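Local coordinates for protein monalysin (Pseudomonas entomophila, PDB 4MKO) that forms pores in host cell membranes as a secreted beta-barrel toxin, lysing cells and damaging the intestine of infected Drosophila, at residues Thr36-Ile41 against Gly49-Pro54; Ile41-Gln46 against Arg156-Ala161; Asn150-Gly155 against Arg173-Tyr178; Tyr164-Ala169 against Val208-Tyr213. One frame throughout, in Å; residues are numbered along the deposited sequence.

Contact 1 (Thr36-Ile41 against Gly49-Pro54)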
loop_
_atom_site.group_PDB
_atom_site.type_symbol
_atom_site.label_atom_id
_atom_site.label_comp_id
_atom_site.label_asym_id
_atom_site.label_seq_id
_atom_site.Cartn_x
_atom_site.Cartn_y
_atom_site.Cartn_z
ATOM N N THR A 36 8.067 -2.641 12.074
ATOM C CA THR A 36 6.795 -3.030 12.634
ATOM C C THR A 36 6.478 -2.088 13.805
ATOM O O THR A 36 7.369 -1.766 14.596
ATOM C CB THR A 36 6.804 -4.499 13.121
ATOM O OG1 THR A 36 7.169 -5.369 12.038
ATOM C CG2 THR A 36 5.455 -4.914 13.712
ATOM N N VAL A 37 5.228 -1.639 13.884
ATOM C CA VAL A 37 4.713 -0.811 15.001
ATOM C C VAL A 37 3.522 -1.529 15.619
ATOM O O VAL A 37 3.015 -2.490 15.032
ATOM C CB VAL A 37 4.345 0.635 14.594
ATOM C CG1 VAL A 37 5.566 1.381 14.040
ATOM C CG2 VAL A 37 3.137 0.674 13.641
ATOM N N TYR A 38 3.078 -1.078 16.806
ATOM C CA TYR A 38 1.958 -1.709 17.496
ATOM C C TYR A 38 1.026 -0.640 18.044
ATOM O O TYR A 38 1.474 0.293 18.703
ATOM C CB TYR A 38 2.452 -2.628 18.632
ATOM C CG TYR A 38 1.322 -3.312 19.369
ATOM C CD1 TYR A 38 0.702 -2.701 20.458
ATOM C CD2 TYR A 38 0.881 -4.577 18.990
ATOM C CE1 TYR A 38 -0.346 -3.325 21.138
ATOM C CE2 TYR A 38 -0.179 -5.202 19.650
ATOM C CZ TYR A 38 -0.788 -4.571 20.725
ATOM O OH TYR A 38 -1.825 -5.184 21.393
ATOM N N GLY A 39 -0.261 -0.818 17.809
ATOM C CA GLY A 39 -1.278 0.096 18.300
ATOM C C GLY A 39 -2.651 -0.282 17.822
ATOM O O GLY A 39 -2.815 -1.269 17.095
ATOM N N ASP A 40 -3.646 0.521 18.209
ATOM C CA ASP A 40 -5.030 0.277 17.857
ATOM C C ASP A 40 -5.390 0.463 16.395
ATOM O O ASP A 40 -4.956 1.422 15.750
ATOM C CB ASP A 40 -5.967 1.178 18.677
ATOM C CG ASP A 40 -6.114 0.819 20.143
ATOM O OD1 ASP A 40 -5.806 -0.344 20.510
ATOM O OD2 ASP A 40 -6.573 1.693 20.923
ATOM N N ILE A 41 -6.267 -0.436 15.900
ATOM C CA ILE A 41 -6.949 -0.344 14.624
ATOM C C ILE A 41 -8.367 -0.800 14.927
ATOM O O ILE A 41 -8.558 -1.819 15.610
ATOM C CB ILE A 41 -6.303 -1.122 13.446
ATOM C CG1 ILE A 41 -4.862 -0.601 13.149
ATOM C CG2 ILE A 41 -7.190 -1.031 12.194
ATOM C CD1 ILE A 41 -4.228 -1.065 11.762
ATOM N N GLY A 49 -5.550 -4.410 19.280
ATOM C CA GLY A 49 -4.110 -4.202 19.380
ATOM C C GLY A 49 -3.508 -4.842 18.148
ATOM O O GLY A 49 -3.576 -6.065 17.996
ATOM N N THR A 50 -2.933 -4.021 17.261
ATOM C CA THR A 50 -2.479 -4.481 15.946
ATOM C C THR A 50 -1.029 -4.209 15.633
ATOM O O THR A 50 -0.564 -3.087 15.826
ATOM C CB THR A 50 -3.388 -3.852 14.878
ATOM O OG1 THR A 50 -4.764 -4.071 15.199
ATOM C CG2 THR A 50 -3.077 -4.326 13.455
ATOM N N TYR A 51 -0.328 -5.218 15.078
ATOM C CA TYR A 51 1.036 -5.036 14.592
ATOM C C TYR A 51 0.888 -4.622 13.128
ATOM O O TYR A 51 0.110 -5.248 12.397
ATOM C CB TYR A 51 1.855 -6.339 14.667
ATOM C CG TYR A 51 2.177 -6.803 16.073
ATOM C CD1 TYR A 51 1.313 -7.650 16.765
ATOM C CD2 TYR A 51 3.361 -6.415 16.703
ATOM C CE1 TYR A 51 1.612 -8.092 18.058
ATOM C CE2 TYR A 51 3.660 -6.832 18.002
ATOM C CZ TYR A 51 2.787 -7.679 18.670
ATOM O OH TYR A 51 3.098 -8.097 19.939
ATOM N N THR A 52 1.609 -3.576 12.700
ATOM C CA THR A 52 1.551 -3.122 11.307
ATOM C C THR A 52 2.946 -2.933 10.772
ATOM O O THR A 52 3.790 -2.399 11.476
ATOM C CB THR A 52 0.776 -1.776 11.221
ATOM O OG1 THR A 52 -0.575 -1.999 11.585
ATOM C CG2 THR A 52 0.826 -1.135 9.820
ATOM N N ARG A 53 3.189 -3.314 9.505
ATOM C CA ARG A 53 4.467 -3.004 8.868
ATOM C C ARG A 53 4.222 -2.759 7.386
ATOM O O ARG A 53 3.315 -3.381 6.823
ATOM C CB ARG A 53 5.536 -4.106 9.086
ATOM C CG ARG A 53 5.168 -5.480 8.506
ATOM C CD ARG A 53 6.431 -6.292 8.191
ATOM N NE ARG A 53 7.159 -5.696 7.062
ATOM C CZ ARG A 53 8.394 -6.021 6.681
ATOM N NH1 ARG A 53 9.079 -6.960 7.336
ATOM N NH2 ARG A 53 8.953 -5.412 5.648
ATOM N N PRO A 54 5.024 -1.893 6.726
ATOM C CA PRO A 54 4.879 -1.759 5.261
ATOM C C PRO A 54 5.403 -3.036 4.629
ATOM O O PRO A 54 6.356 -3.622 5.156
ATOM C CB PRO A 54 5.813 -0.570 4.892
ATOM C CG PRO A 54 6.337 -0.017 6.199
ATOM C CD PRO A 54 6.174 -1.109 7.235
#

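Contact 2 (Ile41-Gln46 against Arg156-Ala161)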
loop_
_atom_site.group_PDB
_atom_site.type_symbol
_atom_site.label_atom_id
_atom_site.label_comp_id
_atom_site.label_asym_id
_atom_site.label_seq_id
_atom_site.Cartn_x
_atom_site.Cartn_y
_atom_site.Cartn_z
ATOM N N ILE A 41 -6.267 -0.436 15.900
ATOM C CA ILE A 41 -6.949 -0.344 14.624
ATOM C C ILE A 41 -8.367 -0.800 14.927
ATOM O O ILE A 41 -8.558 -1.819 15.610
ATOM C CB ILE A 41 -6.303 -1.122 13.446
ATOM C CG1 ILE A 41 -4.862 -0.601 13.149
ATOM C CG2 ILE A 41 -7.190 -1.031 12.194
ATOM C CD1 ILE A 41 -4.228 -1.065 11.762
ATOM N N TYR A 42 -9.348 -0.012 14.483
ATOM C CA TYR A 42 -10.753 -0.303 14.685
ATOM C C TYR A 42 -11.235 -1.193 13.545
ATOM O O TYR A 42 -11.204 -0.793 12.391
ATOM C CB TYR A 42 -11.579 0.999 14.758
ATOM C CG TYR A 42 -13.021 0.774 15.174
ATOM C CD1 TYR A 42 -13.984 0.376 14.245
ATOM C CD2 TYR A 42 -13.432 0.992 16.486
ATOM C CE1 TYR A 42 -15.310 0.165 14.622
ATOM C CE2 TYR A 42 -14.759 0.798 16.870
ATOM C CZ TYR A 42 -15.690 0.368 15.939
ATOM O OH TYR A 42 -16.995 0.174 16.306
ATOM N N ILE A 43 -11.715 -2.396 13.886
ATOM C CA ILE A 43 -12.237 -3.348 12.909
ATOM C C ILE A 43 -13.532 -3.915 13.488
ATOM O O ILE A 43 -13.505 -4.516 14.563
ATOM C CB ILE A 43 -11.245 -4.517 12.581
ATOM C CG1 ILE A 43 -9.840 -4.012 12.172
ATOM C CG2 ILE A 43 -11.832 -5.427 11.471
ATOM C CD1 ILE A 43 -8.741 -5.099 12.216
ATOM N N GLY A 44 -14.608 -3.749 12.741
ATOM C CA GLY A 44 -15.921 -4.293 13.072
ATOM C C GLY A 44 -16.667 -3.514 14.128
ATOM O O GLY A 44 -17.414 -2.587 13.804
ATOM N N LYS A 45 -16.472 -3.890 15.391
ATOM C CA LYS A 45 -17.177 -3.265 16.513
ATOM C C LYS A 45 -16.259 -2.663 17.576
ATOM O O LYS A 45 -16.775 -2.084 18.533
ATOM C CB LYS A 45 -18.154 -4.287 17.154
ATOM C CG LYS A 45 -19.301 -4.715 16.243
ATOM C CD LYS A 45 -20.263 -5.669 16.947
ATOM C CE LYS A 45 -20.300 -7.025 16.286
ATOM N NZ LYS A 45 -21.243 -7.947 16.970
ATOM N N GLN A 46 -14.915 -2.798 17.443
ATOM C CA GLN A 46 -13.976 -2.300 18.452
ATOM C C GLN A 46 -12.539 -2.101 17.942
ATOM O O GLN A 46 -12.198 -2.546 16.846
ATOM C CB GLN A 46 -13.929 -3.269 19.663
ATOM C CG GLN A 46 -13.288 -4.622 19.309
ATOM C CD GLN A 46 -13.033 -5.500 20.498
ATOM O OE1 GLN A 46 -13.926 -6.203 20.968
ATOM N NE2 GLN A 46 -11.797 -5.532 20.966
ATOM N N ARG A 156 -11.792 -14.128 15.653
ATOM C CA ARG A 156 -13.041 -14.850 15.956
ATOM C C ARG A 156 -14.248 -14.071 15.449
ATOM O O ARG A 156 -15.153 -14.661 14.873
ATOM C CB ARG A 156 -13.201 -15.110 17.464
ATOM C CG ARG A 156 -12.371 -16.255 17.981
ATOM C CD ARG A 156 -12.986 -16.844 19.239
ATOM N NE ARG A 156 -12.311 -18.082 19.632
ATOM C CZ ARG A 156 -11.282 -18.144 20.469
ATOM N NH1 ARG A 156 -10.795 -17.036 21.019
ATOM N NH2 ARG A 156 -10.730 -19.315 20.767
ATOM N N GLN A 157 -14.227 -12.737 15.623
ATOM C CA GLN A 157 -15.317 -11.838 15.252
ATOM C C GLN A 157 -15.215 -11.227 13.877
ATOM O O GLN A 157 -16.236 -10.816 13.331
ATOM C CB GLN A 157 -15.454 -10.725 16.300
ATOM C CG GLN A 157 -15.852 -11.259 17.676
ATOM C CD GLN A 157 -15.922 -10.164 18.703
ATOM O OE1 GLN A 157 -16.730 -9.233 18.604
ATOM N NE2 GLN A 157 -15.084 -10.264 19.722
ATOM N N ASN A 158 -14.000 -11.137 13.318
ATOM C CA ASN A 158 -13.803 -10.464 12.043
ATOM C C ASN A 158 -13.152 -11.317 10.959
ATOM O O ASN A 158 -12.461 -10.768 10.106
ATOM C CB ASN A 158 -13.017 -9.153 12.261
ATOM C CG ASN A 158 -13.785 -8.164 13.096
ATOM O OD1 ASN A 158 -14.793 -7.614 12.649
ATOM N ND2 ASN A 158 -13.401 -8.015 14.354
ATOM N N ALA A 159 -13.451 -12.634 10.911
ATOM C CA ALA A 159 -12.903 -13.530 9.881
ATOM C C ALA A 159 -13.368 -13.188 8.449
ATOM O O ALA A 159 -12.728 -13.623 7.487
ATOM C CB ALA A 159 -13.240 -14.981 10.215
ATOM N N ASN A 160 -14.466 -12.406 8.306
ATOM C CA ASN A 160 -15.013 -11.979 7.007
ATOM C C ASN A 160 -14.945 -10.459 6.770
ATOM O O ASN A 160 -15.557 -9.954 5.820
ATOM C CB ASN A 160 -16.443 -12.489 6.841
ATOM C CG ASN A 160 -16.494 -13.987 6.712
ATOM O OD1 ASN A 160 -15.988 -14.566 5.747
ATOM N ND2 ASN A 160 -17.037 -14.649 7.717
ATOM N N ALA A 161 -14.194 -9.742 7.620
ATOM C CA ALA A 161 -14.036 -8.289 7.520
ATOM C C ALA A 161 -13.352 -7.862 6.209
ATOM O O ALA A 161 -13.714 -6.826 5.655
ATOM C CB ALA A 161 -13.240 -7.773 8.712
HETATM O O HOH W 1 -15.535 -6.683 16.111
HETATM O O HOH W 2 -15.973 -6.713 19.282
HETATM O O HOH W 3 -14.623 -8.638 21.963
#

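Contact 3 (Asn150-Gly155 against Arg173-Tyr178)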
loop_
_atom_site.group_PDB
_atom_site.type_symbol
_atom_site.label_atom_id
_atom_site.label_comp_id
_atom_site.label_asym_id
_atom_site.label_seq_id
_atom_site.Cartn_x
_atom_site.Cartn_y
_atom_site.Cartn_z
ATOM N N ASN A 150 -1.435 -7.575 11.774
ATOM C CA ASN A 150 -1.896 -8.655 12.631
ATOM C C ASN A 150 -2.717 -7.968 13.718
ATOM O O ASN A 150 -2.136 -7.394 14.643
ATOM C CB ASN A 150 -0.777 -9.506 13.264
ATOM C CG ASN A 150 -1.352 -10.439 14.340
ATOM O OD1 ASN A 150 -2.574 -10.493 14.557
ATOM N ND2 ASN A 150 -0.515 -11.175 15.047
ATOM N N ALA A 151 -4.040 -7.972 13.564
ATOM C CA ALA A 151 -4.977 -7.417 14.546
ATOM C C ALA A 151 -5.198 -8.553 15.535
ATOM O O ALA A 151 -5.923 -9.519 15.248
ATOM C CB ALA A 151 -6.278 -6.997 13.863
ATOM N N THR A 152 -4.465 -8.485 16.657
ATOM C CA THR A 152 -4.473 -9.549 17.673
ATOM C C THR A 152 -5.884 -9.728 18.271
ATOM O O THR A 152 -6.624 -8.755 18.465
ATOM C CB THR A 152 -3.348 -9.366 18.717
ATOM O OG1 THR A 152 -3.663 -8.302 19.614
ATOM C CG2 THR A 152 -1.967 -9.150 18.076
ATOM N N SER A 153 -6.285 -11.002 18.450
ATOM C CA SER A 153 -7.604 -11.410 18.982
ATOM C C SER A 153 -8.806 -11.094 18.064
ATOM O O SER A 153 -9.910 -11.521 18.383
ATOM C CB SER A 153 -7.859 -10.838 20.382
ATOM O OG SER A 153 -6.784 -11.123 21.256
ATOM N N ALA A 154 -8.610 -10.412 16.907
ATOM C CA ALA A 154 -9.726 -9.994 16.045
ATOM C C ALA A 154 -10.341 -11.082 15.163
ATOM O O ALA A 154 -11.375 -10.854 14.547
ATOM C CB ALA A 154 -9.281 -8.816 15.176
ATOM N N GLY A 155 -9.673 -12.219 15.064
ATOM C CA GLY A 155 -10.035 -13.304 14.150
ATOM C C GLY A 155 -11.314 -14.078 14.402
ATOM O O GLY A 155 -11.860 -14.658 13.465
ATOM N N ARG A 173 -6.394 -17.619 21.727
ATOM C CA ARG A 173 -6.698 -16.375 21.039
ATOM C C ARG A 173 -6.634 -16.646 19.526
ATOM O O ARG A 173 -5.902 -17.551 19.114
ATOM C CB ARG A 173 -5.611 -15.367 21.464
ATOM C CG ARG A 173 -5.545 -14.056 20.751
ATOM C CD ARG A 173 -4.374 -13.299 21.321
ATOM N NE ARG A 173 -3.308 -13.157 20.336
ATOM C CZ ARG A 173 -2.077 -12.761 20.619
ATOM N NH1 ARG A 173 -1.730 -12.490 21.869
ATOM N NH2 ARG A 173 -1.181 -12.629 19.652
ATOM N N VAL A 174 -7.365 -15.848 18.713
ATOM C CA VAL A 174 -7.365 -15.951 17.233
ATOM C C VAL A 174 -6.980 -14.573 16.639
ATOM O O VAL A 174 -7.720 -13.596 16.784
ATOM C CB VAL A 174 -8.706 -16.473 16.648
ATOM C CG1 VAL A 174 -8.621 -16.628 15.127
ATOM C CG2 VAL A 174 -9.105 -17.807 17.279
ATOM N N ASP A 175 -5.827 -14.520 15.981
ATOM C CA ASP A 175 -5.301 -13.295 15.355
ATOM C C ASP A 175 -5.810 -13.141 13.932
ATOM O O ASP A 175 -6.122 -14.147 13.286
ATOM C CB ASP A 175 -3.766 -13.309 15.394
ATOM C CG ASP A 175 -3.180 -13.090 16.780
ATOM O OD1 ASP A 175 -3.961 -12.884 17.732
ATOM O OD2 ASP A 175 -1.945 -13.121 16.909
ATOM N N LEU A 176 -5.909 -11.890 13.442
ATOM C CA LEU A 176 -6.398 -11.618 12.093
ATOM C C LEU A 176 -5.312 -10.926 11.264
ATOM O O LEU A 176 -4.864 -9.831 11.612
ATOM C CB LEU A 176 -7.683 -10.765 12.140
ATOM C CG LEU A 176 -8.349 -10.460 10.794
ATOM C CD1 LEU A 176 -8.884 -11.733 10.113
ATOM C CD2 LEU A 176 -9.498 -9.458 10.956
ATOM N N TYR A 177 -4.903 -11.569 10.166
ATOM C CA TYR A 177 -3.872 -11.052 9.279
ATOM C C TYR A 177 -4.533 -10.564 8.018
ATOM O O TYR A 177 -5.327 -11.286 7.424
ATOM C CB TYR A 177 -2.852 -12.146 8.910
ATOM C CG TYR A 177 -1.917 -12.513 10.037
ATOM C CD1 TYR A 177 -2.338 -13.334 11.080
ATOM C CD2 TYR A 177 -0.603 -12.048 10.057
ATOM C CE1 TYR A 177 -1.482 -13.660 12.135
ATOM C CE2 TYR A 177 0.270 -12.390 11.091
ATOM C CZ TYR A 177 -0.178 -13.194 12.129
ATOM O OH TYR A 177 0.683 -13.555 13.127
ATOM N N TYR A 178 -4.215 -9.340 7.608
ATOM C CA TYR A 178 -4.785 -8.770 6.393
ATOM C C TYR A 178 -3.851 -7.669 5.870
ATOM O O TYR A 178 -2.917 -7.265 6.579
ATOM C CB TYR A 178 -6.219 -8.209 6.664
ATOM C CG TYR A 178 -6.192 -6.988 7.559
ATOM C CD1 TYR A 178 -6.083 -7.115 8.946
ATOM C CD2 TYR A 178 -6.180 -5.701 7.017
ATOM C CE1 TYR A 178 -6.022 -5.994 9.773
ATOM C CE2 TYR A 178 -6.084 -4.574 7.833
ATOM C CZ TYR A 178 -6.025 -4.725 9.212
ATOM O OH TYR A 178 -5.874 -3.619 10.019
HETATM O O HOH W 4 -9.352 -14.192 19.777
#

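Contact 4 (Tyr164-Ala169 against Val208-Tyr213)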
loop_
_atom_site.group_PDB
_atom_site.type_symbol
_atom_site.label_atom_id
_atom_site.label_comp_id
_atom_site.label_asym_id
_atom_site.label_seq_id
_atom_site.Cartn_x
_atom_site.Cartn_y
_atom_site.Cartn_z
ATOM N N TYR A 164 -9.414 -10.522 1.551
ATOM C CA TYR A 164 -8.367 -11.533 1.728
ATOM C C TYR A 164 -7.828 -11.410 3.136
ATOM O O TYR A 164 -7.450 -10.319 3.573
ATOM C CB TYR A 164 -7.220 -11.314 0.716
ATOM C CG TYR A 164 -7.619 -11.568 -0.721
ATOM C CD1 TYR A 164 -7.552 -12.845 -1.267
ATOM C CD2 TYR A 164 -8.065 -10.530 -1.538
ATOM C CE1 TYR A 164 -7.917 -13.086 -2.590
ATOM C CE2 TYR A 164 -8.446 -10.763 -2.860
ATOM C CZ TYR A 164 -8.372 -12.044 -3.381
ATOM O OH TYR A 164 -8.774 -12.297 -4.676
ATOM N N SER A 165 -7.787 -12.532 3.855
ATOM C CA SER A 165 -7.260 -12.531 5.207
ATOM C C SER A 165 -6.884 -13.946 5.622
ATOM O O SER A 165 -7.230 -14.921 4.940
ATOM C CB SER A 165 -8.288 -11.956 6.191
ATOM O OG SER A 165 -9.446 -12.774 6.275
ATOM N N LYS A 166 -6.130 -14.042 6.709
ATOM C CA LYS A 166 -5.751 -15.310 7.347
ATOM C C LYS A 166 -5.912 -15.161 8.841
ATOM O O LYS A 166 -5.544 -14.128 9.391
ATOM C CB LYS A 166 -4.298 -15.694 7.039
ATOM C CG LYS A 166 -4.048 -15.939 5.553
ATOM C CD LYS A 166 -2.618 -16.350 5.233
ATOM C CE LYS A 166 -2.537 -16.870 3.813
ATOM N NZ LYS A 166 -1.150 -17.250 3.419
ATOM N N THR A 167 -6.483 -16.171 9.500
ATOM C CA THR A 167 -6.549 -16.157 10.967
ATOM C C THR A 167 -5.503 -17.130 11.464
ATOM O O THR A 167 -5.234 -18.152 10.807
ATOM C CB THR A 167 -7.941 -16.442 11.538
ATOM O OG1 THR A 167 -8.336 -17.777 11.234
ATOM C CG2 THR A 167 -8.997 -15.435 11.085
ATOM N N GLN A 168 -4.938 -16.852 12.646
ATOM C CA GLN A 168 -3.921 -17.713 13.229
ATOM C C GLN A 168 -4.200 -17.866 14.707
ATOM O O GLN A 168 -4.476 -16.875 15.389
ATOM C CB GLN A 168 -2.525 -17.117 13.004
ATOM C CG GLN A 168 -1.364 -17.911 13.618
ATOM C CD GLN A 168 -1.052 -19.178 12.863
ATOM O OE1 GLN A 168 -0.981 -19.196 11.634
ATOM N NE2 GLN A 168 -0.867 -20.272 13.591
ATOM N N ALA A 169 -4.140 -19.099 15.209
ATOM C CA ALA A 169 -4.413 -19.311 16.631
ATOM C C ALA A 169 -3.136 -19.136 17.453
ATOM O O ALA A 169 -2.059 -19.568 17.041
ATOM C CB ALA A 169 -4.999 -20.699 16.846
ATOM N N VAL A 208 0.901 -11.269 -2.307
ATOM C CA VAL A 208 1.644 -10.882 -1.109
ATOM C C VAL A 208 1.185 -11.663 0.141
ATOM O O VAL A 208 2.017 -12.220 0.844
ATOM C CB VAL A 208 1.613 -9.335 -0.896
ATOM C CG1 VAL A 208 2.143 -8.925 0.489
ATOM C CG2 VAL A 208 2.366 -8.612 -2.002
ATOM N N LEU A 209 -0.103 -11.637 0.448
ATOM C CA LEU A 209 -0.598 -12.276 1.675
ATOM C C LEU A 209 -0.894 -13.757 1.542
ATOM O O LEU A 209 -0.549 -14.549 2.425
ATOM C CB LEU A 209 -1.846 -11.538 2.169
ATOM C CG LEU A 209 -2.521 -12.094 3.452
ATOM C CD1 LEU A 209 -1.596 -11.960 4.679
ATOM C CD2 LEU A 209 -3.866 -11.421 3.702
ATOM N N MET A 210 -1.622 -14.121 0.497
ATOM C CA MET A 210 -2.112 -15.496 0.381
ATOM C C MET A 210 -1.031 -16.474 -0.034
ATOM O O MET A 210 -0.919 -17.544 0.573
ATOM C CB MET A 210 -3.343 -15.567 -0.548
ATOM C CG MET A 210 -4.483 -14.587 -0.170
ATOM S SD MET A 210 -4.983 -14.614 1.583
ATOM C CE MET A 210 -5.862 -16.229 1.650
ATOM N N GLU A 211 -0.214 -16.087 -1.023
ATOM C CA GLU A 211 0.829 -16.957 -1.560
ATOM C C GLU A 211 2.218 -16.762 -0.928
ATOM O O GLU A 211 2.946 -17.744 -0.831
ATOM C CB GLU A 211 0.892 -16.847 -3.093
ATOM C CG GLU A 211 -0.410 -17.318 -3.730
ATOM C CD GLU A 211 -0.584 -17.249 -5.235
ATOM O OE1 GLU A 211 0.423 -17.071 -5.958
ATOM O OE2 GLU A 211 -1.742 -17.404 -5.691
ATOM N N ASN A 212 2.582 -15.539 -0.492
ATOM C CA ASN A 212 3.927 -15.236 0.020
ATOM C C ASN A 212 4.090 -14.970 1.506
ATOM O O ASN A 212 5.203 -14.654 1.945
ATOM C CB ASN A 212 4.514 -14.062 -0.713
ATOM C CG ASN A 212 5.166 -14.491 -1.975
ATOM O OD1 ASN A 212 6.262 -15.057 -1.953
ATOM N ND2 ASN A 212 4.472 -14.277 -3.090
ATOM N N TYR A 213 3.030 -14.998 2.262
ATOM C CA TYR A 213 3.213 -14.838 3.688
ATOM C C TYR A 213 2.586 -16.035 4.347
ATOM O O TYR A 213 1.510 -16.477 3.951
ATOM C CB TYR A 213 2.651 -13.515 4.238
ATOM C CG TYR A 213 2.862 -13.400 5.729
ATOM C CD1 TYR A 213 4.147 -13.290 6.266
ATOM C CD2 TYR A 213 1.791 -13.485 6.611
ATOM C CE1 TYR A 213 4.355 -13.259 7.647
ATOM C CE2 TYR A 213 1.986 -13.430 7.992
ATOM C CZ TYR A 213 3.270 -13.335 8.503
ATOM O OH TYR A 213 3.451 -13.322 9.863
#

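Contact 1 (Thr36-Ile41 against Gly49-Pro54)
Tyr38 and Tyr51 face each other as a non-hydrogen-bonded pair of an antiparallel beta hairpin, and the Tyr38 side chain shows how one residue can span such a pair. Its CB and CG pass near Thr50 O. With CG anti to the backbone N (chi1 -180°), the ring reaches across to the partner strand. CD2 then comes in over the centre of the Tyr51 ring, 3.7 Å from Tyr51 CZ, making a T-shaped (edge-to-face) pair with planes 65° apart. CE2 and CZ pass on to Gly49, and the phenol OH ends 3.2 Å from Gly49 CA, over a residue with no side chain to obstruct it. Hydrogen-bonded pairs lie on both sides: Val37 N donates to Thr52 O at 2.9 Å, and Thr50 N to Gly39 O at 2.8 Å. On the face of Val37, Thr50 and Thr52, Ile41 CD1 reaches Thr52 OG1 at 3.8 Å, a hydroxyl whose hydrogen bond goes to His149. Tyr229 packs edge-to-face with Tyr38 and Trp226 with Tyr51, whereas helix 103-107 packs on Val37 and strand 136-151 carries the sheet onward beyond residues 49-54.

Contact 2 (Ile41-Gln46 against Arg156-Ala161)
Ile43 and Gly44 meet Asn158 and Ala161 in a small, partly buried contact between two turns, apolar where Ile43 meets Ala161 and bridged by water at the polar side chains. It lies where strand 29-43 gives way to the hairpin turn and meets the loop between strands 136-151 and 165-170. No direct hydrogen bond crosses between the two segments. Instead, Ile43 CG2 lies 3.7 Å from Asn158 CG and 3.9 Å from Ala161 CB, touching both the amide and the methyl group. This branch is anti to the Ile43 backbone N, while CG1 (chi1 -52°) turns beside that nitrogen and leaves CG2 to make the contact. Asn158 OD1 approaches Gly44 CA at 3.5 Å, where the absence of a side chain lets the amide come close.

Each partner is shaped by a beta turn. Residues 43-46 form a type II' turn at the head of the hairpin, with Ile43 N bonded to Gln46 O across its base and Gly44 at its positive-phi corner; residues 158-161 form a type I turn, closed by Ala161 N to Asn158 O.

Water joins the polar groups of the two turns. One molecule accepts from both Lys45 N and Asn158 ND2, the latter at 3.1 Å. Two others donate to Gln46 OE1: of these, one also donates to Gln157 OE1 at 2.7 Å, while the other accepts from Gln157 NE2 at 2.8 Å, so both ends of the Gln157 amide are engaged. Trp48 touches Gln157 and Asn158, and its NE1 bonds Ile43 O.

Contact 3 (Asn150-Gly155 against Arg173-Tyr178)
With CG of Asn150 anti to its nitrogen (chi1 170°) and that of Asp175 anti to its carbonyl carbon (chi1 -72°), amide and carboxylate meet on the side of the sheet that carries Asn150 and Tyr177. Asn150 ND2 donates to Asp175 OD2 at 3.0 Å, nearly straight and within its own amide plane, but arriving from above the carboxylate plane. That leaves the syn side of OD2 to Arg173 NH2 at 2.9 Å. Arg173 NE takes the syn side of OD1, completing a side-on, two-nitrogen salt bridge, and Ser153 N meets OD1 from the anti side at 3.1 Å. Four donors thus grip one buried carboxylate, fixing its rotation and probably stabilising its charge. The Asn150 amide also stacks on the Tyr177 ring, its plane 24° from the ring's, with CB over the face. In the backbone, Ala151 and Leu176 exchange two bonds as an antiparallel hydrogen-bonded pair. Beyond them the chain leaves the strand in a type II turn, residues 151-154, after which Gly155 N returns to Val174 O at 2.9 Å. Strand 46-67 pairs with the other edge of residues 150-152, while strand 165-170 pairs with the far edge of residues 173-178 and Trp226 touches Asn150 and Tyr177.

Contact 4 (Tyr164-Ala169 against Val208-Tyr213)
Residues Tyr164 to Lys166, leading into strand 165-170, pass over the C-terminal end of helix 201-211, the nearest CA pairs, Tyr164 with Met210 and Ser165 with Leu209, lying 7.5 Å apart. Lys166 carries the polar half. Its chain is extended beyond CG, which chi1 (-63°) places anti to the carbonyl carbon, and it delivers NZ to three backbone carbonyls: Leu209 O at 2.9 Å, Met210 O at 2.9 Å and Tyr213 O at 2.8 Å. The bond to Leu209 O lies in the carbonyl plane on a lone pair, that to Met210 O comes from above the plane, and that to Tyr213 O runs almost straight off the carbonyl oxygen. The ammonium group thus binds carbonyls at the C-terminal end of the helix, two from the wider pi-type turn at residues 208-211 and that of Tyr213 just beyond it, its positive charge probably complementing the negative end of the helix dipole. Met210, bent at chi2 and chi3, turns its end toward residues 164-166, with CG 3.7 Å from Tyr164 CD1 and SD at the ring edge, a Met-aromatic contact; SD also lies 4.0 Å from Lys166 CE. Leu209 CD2 packs against Ser165 CA at 3.9 Å. The phenol of Tyr164 bonds Asp202 farther up the same helix.

How the contacts relate
Contacts 1 and 3 are the buried pair, two strand pairings of one mixed sheet in this aerolysin-like fold; they adjoin where strand 46-67 meets strand 136-151, Tyr51 O accepting from Asn150 N. Contact 1 is largely backbone ladder and aromatic packing, whereas contact 3 sets a carboxylate among several donors. Contacts 2 and 4 are partly buried and involve a loop and a helix end beside the sheet. The first continues along the hairpin of contact 1 past Ile41 and relies on water between turns; the second ties a strand to a helix end through a lysine. Contact 4 joins contact 3 directly, Tyr177 N bonding Lys166 O, while contact 2 packs against it through Ile43 and Ala151.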